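Local atomic coordinates of MHC class I recognition receptor Ly49I (Mus musculus, PDB entry 1JA3), a protein that serves on natural killer cells as an inhibitory receptor for class I MHC molecules, which it recognises through the C-type lectin-like domain described here. Residues I39-D44 with W73-N78. Residues are numbered along the deposited sequence; the frame is centred on the assembly and turned at random.
Sequences IVKIED and WAWIDN
The ammonium group of Lys41 sits over one face of the Trp75 indole in a cation-pi contact, with NZ 3.5 Å from the centroid of the five-membered ring and 26° off the ring normal. The aliphatic part of the lysine runs over the same ring system: CG lies 3.7 Å above the indole plane, nearer the ring's periphery than its centre. The chain starts with CG anti to the backbone N (chi1 178°), stays extended through CD and CE, and then bends at chi4 (52°), which folds NZ back over the pyrrole part of the indole. CE meanwhile passes CB of Asp77, but OD2 of Asp77 stays 6.1 Å from NZ of Lys41, so any attraction between the opposite charges is probably weak.

Ile42 meets the benzene end of the indole instead. Its CD1 lies in the ring plane at the edge, 3.8 Å from CZ3 of Trp75, and the isoleucine chain runs roughly perpendicular to the indole. A separate apolar touch comes from Ile39, whose CG2 lies 4.0 Å from CD1 of Ile76. No hydrogen bond joins the two segments; the cation-pi contact and the packing of the indole against Lys41 and against both backbone and side chain of Ile42 hold them together.

Within the C-type lectin-like domain, this packing joins the loop between helices 26-34 and 45-54 to the chain leaving the short edge strand 73-74. Strand 60-66 bridges the two: Val40 and Ala74 form backbone hydrogen bonds with its Gly63 and Ser65, while Ile42 rests on Ile62 and Trp75 on Leu64. Ile42 also reaches Leu48 of helix 45-54, whose N-cap is Asp44, and Leu100 of strand 97-100.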
loop_
_atom_site.group_PDB
_atom_site.type_symbol
_atom_site.label_atom_id
_atom_site.label_comp_id
_atom_site.label_asym_id
_atom_site.label_seq_id
_atom_site.Cartn_x
_atom_site.Cartn_y
_atom_site.Cartn_z
ATOM N N ILE A 39 4.392 -17.274 -1.753
ATOM C CA ILE A 39 5.694 -16.671 -1.538
ATOM C C ILE A 39 5.536 -15.477 -2.507
ATOM O O ILE A 39 4.710 -15.540 -3.421
ATOM C CB ILE A 39 6.833 -17.676 -1.943
ATOM C CG1 ILE A 39 8.131 -16.936 -2.224
ATOM C CG2 ILE A 39 6.422 -18.494 -3.141
ATOM C CD1 ILE A 39 8.746 -16.324 -1.011
ATOM N N VAL A 40 6.276 -14.389 -2.315
ATOM C CA VAL A 40 6.084 -13.222 -3.189
ATOM C C VAL A 40 6.447 -13.414 -4.646
ATOM O O VAL A 40 7.273 -14.252 -4.991
ATOM C CB VAL A 40 6.828 -11.959 -2.670
ATOM C CG1 VAL A 40 8.201 -11.837 -3.304
ATOM C CG2 VAL A 40 6.002 -10.734 -2.959
ATOM N N LYS A 41 5.818 -12.615 -5.499
ATOM C CA LYS A 41 6.070 -12.696 -6.925
ATOM C C LYS A 41 6.196 -11.295 -7.463
ATOM O O LYS A 41 5.199 -10.637 -7.739
ATOM C CB LYS A 41 4.931 -13.437 -7.615
ATOM C CG LYS A 41 5.061 -13.536 -9.126
ATOM C CD LYS A 41 4.110 -14.577 -9.688
ATOM C CE LYS A 41 3.976 -14.412 -11.183
ATOM N NZ LYS A 41 5.313 -14.372 -11.823
ATOM N N ILE A 42 7.443 -10.867 -7.618
ATOM C CA ILE A 42 7.771 -9.524 -8.064
ATOM C C ILE A 42 7.421 -9.270 -9.515
ATOM O O ILE A 42 8.202 -9.553 -10.413
ATOM C CB ILE A 42 9.267 -9.238 -7.801
ATOM C CG1 ILE A 42 9.621 -9.747 -6.390
ATOM C CG2 ILE A 42 9.549 -7.719 -7.896
ATOM C CD1 ILE A 42 11.041 -10.242 -6.206
ATOM N N GLU A 43 6.235 -8.712 -9.726
ATOM C CA GLU A 43 5.730 -8.407 -11.054
ATOM C C GLU A 43 6.516 -7.328 -11.824
ATOM O O GLU A 43 6.460 -7.301 -13.051
ATOM C CB GLU A 43 4.255 -7.998 -10.951
ATOM C CG GLU A 43 3.287 -8.858 -11.769
ATOM C CD GLU A 43 2.466 -9.857 -10.935
ATOM O OE1 GLU A 43 2.209 -9.594 -9.734
ATOM O OE2 GLU A 43 2.052 -10.900 -11.504
ATOM N N ASP A 44 7.247 -6.448 -11.133
ATOM C CA ASP A 44 8.012 -5.397 -11.831
ATOM C C ASP A 44 8.740 -4.382 -10.938
ATOM O O ASP A 44 8.517 -4.324 -9.728
ATOM C CB ASP A 44 7.083 -4.630 -12.754
ATOM C CG ASP A 44 5.998 -3.947 -11.998
ATOM O OD1 ASP A 44 6.318 -2.933 -11.348
ATOM O OD2 ASP A 44 4.847 -4.437 -12.029
ATOM N N TRP A 73 13.556 -20.679 -14.733
ATOM C CA TRP A 73 13.310 -20.132 -13.408
ATOM C C TRP A 73 11.894 -19.541 -13.400
ATOM O O TRP A 73 11.546 -18.744 -14.275
ATOM C CB TRP A 73 14.331 -19.030 -13.109
ATOM C CG TRP A 73 15.676 -19.530 -12.676
ATOM C CD1 TRP A 73 16.575 -20.249 -13.415
ATOM C CD2 TRP A 73 16.258 -19.369 -11.380
ATOM N NE1 TRP A 73 17.683 -20.547 -12.654
ATOM C CE2 TRP A 73 17.513 -20.018 -11.401
ATOM C CE3 TRP A 73 15.840 -18.738 -10.198
ATOM C CZ2 TRP A 73 18.353 -20.053 -10.286
ATOM C CZ3 TRP A 73 16.673 -18.772 -9.090
ATOM C CH2 TRP A 73 17.916 -19.427 -9.143
ATOM N N ALA A 74 11.080 -19.937 -12.423
ATOM C CA ALA A 74 9.707 -19.439 -12.307
ATOM C C ALA A 74 9.397 -19.008 -10.872
ATOM O O ALA A 74 10.265 -19.050 -9.999
ATOM C CB ALA A 74 8.724 -20.508 -12.760
ATOM N N TRP A 75 8.157 -18.595 -10.634
ATOM C CA TRP A 75 7.755 -18.146 -9.304
ATOM C C TRP A 75 6.566 -18.947 -8.783
ATOM O O TRP A 75 6.607 -19.540 -7.706
ATOM C CB TRP A 75 7.346 -16.666 -9.325
ATOM C CG TRP A 75 8.104 -15.762 -10.265
ATOM C CD1 TRP A 75 8.129 -15.819 -11.630
ATOM C CD2 TRP A 75 8.887 -14.621 -9.900
ATOM N NE1 TRP A 75 8.872 -14.782 -12.134
ATOM C CE2 TRP A 75 9.345 -14.032 -11.096
ATOM C CE3 TRP A 75 9.234 -14.034 -8.675
ATOM C CZ2 TRP A 75 10.144 -12.889 -11.100
ATOM C CZ3 TRP A 75 10.026 -12.899 -8.680
ATOM C CH2 TRP A 75 10.469 -12.337 -9.886
ATOM N N ILE A 76 5.497 -18.927 -9.566
ATOM C CA ILE A 76 4.254 -19.605 -9.240
ATOM C C ILE A 76 3.511 -19.685 -10.575
ATOM O O ILE A 76 2.885 -20.695 -10.887
ATOM C CB ILE A 76 3.446 -18.778 -8.197
ATOM C CG1 ILE A 76 3.120 -19.637 -6.980
ATOM C CG2 ILE A 76 2.167 -18.230 -8.810
ATOM C CD1 ILE A 76 4.326 -20.055 -6.181
ATOM N N ASP A 77 3.608 -18.597 -11.348
ATOM C CA ASP A 77 3.007 -18.466 -12.684
ATOM C C ASP A 77 4.063 -17.863 -13.626
ATOM O O ASP A 77 5.173 -18.383 -13.743
ATOM C CB ASP A 77 1.776 -17.542 -12.659
ATOM C CG ASP A 77 0.612 -18.117 -11.857
ATOM O OD1 ASP A 77 0.283 -19.316 -12.031
ATOM O OD2 ASP A 77 0.013 -17.358 -11.064
ATOM N N ASN A 78 3.709 -16.767 -14.296
ATOM C CA ASN A 78 4.623 -16.074 -15.211
ATOM C C ASN A 78 4.045 -14.681 -15.463
ATOM O O ASN A 78 2.876 -14.562 -15.822
ATOM C CB ASN A 78 4.749 -16.829 -16.547
ATOM C CG ASN A 78 6.207 -17.036 -16.985
ATOM O OD1 ASN A 78 7.004 -16.089 -17.027
ATOM N ND2 ASN A 78 6.553 -18.282 -17.315
#